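PDB 5YDA: PKS, which probably loads acyl extender units onto the assembly line that makes splenocin, this chain being the broadly selective acyltransferase domain of the polyketide synthase SpnD. Local coordinates for residues G211-I215 with D216-P220. Residues are numbered along the deposited sequence; the frame is centred on the assembly and turned at random.
Sequences GVMEI and DEALP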
# COMPACT_ATOMS: atom_id res chain seq x y z
N GLY A 211 -9.88 4.66 12.14
CA GLY A 211 -10.35 4.92 13.48
C GLY A 211 -11.00 3.74 14.16
O GLY A 211 -11.35 3.84 15.34
N VAL A 212 -11.18 2.62 13.45
CA VAL A 212 -11.80 1.44 14.05
C VAL A 212 -10.98 0.95 15.23
O VAL A 212 -11.54 0.55 16.27
CB VAL A 212 -11.95 0.34 12.98
CG1 VAL A 212 -12.47 -0.94 13.61
CG2 VAL A 212 -12.89 0.83 11.90
N MET A 213 -9.66 0.96 15.10
CA MET A 213 -8.75 0.54 16.16
C MET A 213 -7.81 1.69 16.49
O MET A 213 -7.54 2.55 15.66
CB MET A 213 -7.90 -0.67 15.74
CG MET A 213 -8.63 -1.96 15.57
SD MET A 213 -7.57 -3.18 14.74
CE MET A 213 -8.85 -4.36 14.34
N GLU A 214 -7.28 1.66 17.71
CA GLU A 214 -6.21 2.56 18.10
C GLU A 214 -4.88 1.88 17.82
O GLU A 214 -4.70 0.71 18.18
CB GLU A 214 -6.32 2.93 19.58
CG GLU A 214 -7.67 3.54 19.95
CD GLU A 214 -7.84 3.77 21.45
OE1 GLU A 214 -6.85 3.66 22.21
OE2 GLU A 214 -8.98 4.06 21.88
N ILE A 215 -3.96 2.62 17.18
CA ILE A 215 -2.71 2.01 16.73
C ILE A 215 -1.98 1.37 17.91
O ILE A 215 -1.49 0.24 17.81
CB ILE A 215 -1.84 3.04 15.98
CG1 ILE A 215 -0.52 2.41 15.52
CG2 ILE A 215 -1.53 4.28 16.84
CD1 ILE A 215 -0.70 1.23 14.58
N ASP A 216 -1.95 2.05 19.07
CA ASP A 216 -1.22 1.52 20.22
C ASP A 216 -1.81 0.21 20.73
O ASP A 216 -1.08 -0.65 21.22
CB ASP A 216 -1.18 2.54 21.36
CG ASP A 216 -0.24 3.70 21.09
OD1 ASP A 216 0.29 3.81 19.96
OD2 ASP A 216 -0.05 4.51 22.00
N GLU A 217 -3.14 0.06 20.67
CA GLU A 217 -3.74 -1.20 21.07
C GLU A 217 -3.60 -2.27 19.99
O GLU A 217 -3.46 -3.45 20.32
CB GLU A 217 -5.23 -1.02 21.41
CG GLU A 217 -5.54 0.00 22.50
CD GLU A 217 -7.03 0.04 22.83
OE1 GLU A 217 -7.37 0.32 24.01
OE2 GLU A 217 -7.86 -0.22 21.92
N ALA A 218 -3.65 -1.87 18.71
CA ALA A 218 -3.58 -2.85 17.62
C ALA A 218 -2.20 -3.50 17.53
O ALA A 218 -2.11 -4.72 17.31
CB ALA A 218 -3.94 -2.19 16.29
N LEU A 219 -1.13 -2.73 17.73
CA LEU A 219 0.23 -3.23 17.56
C LEU A 219 0.49 -4.58 18.25
O LEU A 219 0.88 -5.53 17.56
CB LEU A 219 1.22 -2.16 18.03
CG LEU A 219 1.45 -0.97 17.08
CD1 LEU A 219 2.18 0.14 17.82
CD2 LEU A 219 2.26 -1.41 15.85
N PRO A 220 0.26 -4.74 19.56
CA PRO A 220 0.53 -6.07 20.14
C PRO A 220 -0.43 -7.15 19.64
O PRO A 220 -0.05 -8.32 19.57
CB PRO A 220 0.39 -5.84 21.66
CG PRO A 220 -0.43 -4.61 21.81
CD PRO A 220 -0.25 -3.78 20.56
O HOH W 1 -8.30 -0.33 19.33
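Ile215 and Leu219 meet one turn apart at the start of helix 215-231, where Glu214 is the N-cap residue. Ile215 O takes the N-H of Leu219 at 3.0 Å and Glu214 O that of Ala218 N at 2.8 Å, the first two i to i+4 bonds of the helix; the run breaks at Pro220, whose ring nitrogen has no hydrogen to give. Chi1 (180°) sends Ile215 CG1 away from the backbone N, and chi2 (60°) then sets CD1 4.0 Å from Leu219 CG. Ala218 CB, 4.1 Å from Met213 SD, is small enough for a place pressed against that sulfur. A branched apolar chain suits Ile215, which faces Phe176 and Tyr180 of helix 169-188, while Met213 and Ala218 both touch Cys208 of helix 201-210.

The carboxylates of Glu214 and Glu217 lie stacked, planes 15° apart, with their OE1 atoms 3.8 Å from each other. A water links Glu214 N (2.8 Å) to Glu217 OE2 (2.6 Å). Arg319 forms a salt bridge with Glu214, and Arg143 one with Asp216. All three acids suit this first turn, since the helix dipole should favour negative charge; that effect, Arg319, and the Thr317 N-H and water on Glu217 OE2 probably offset the repulsion between the stacked carboxylates.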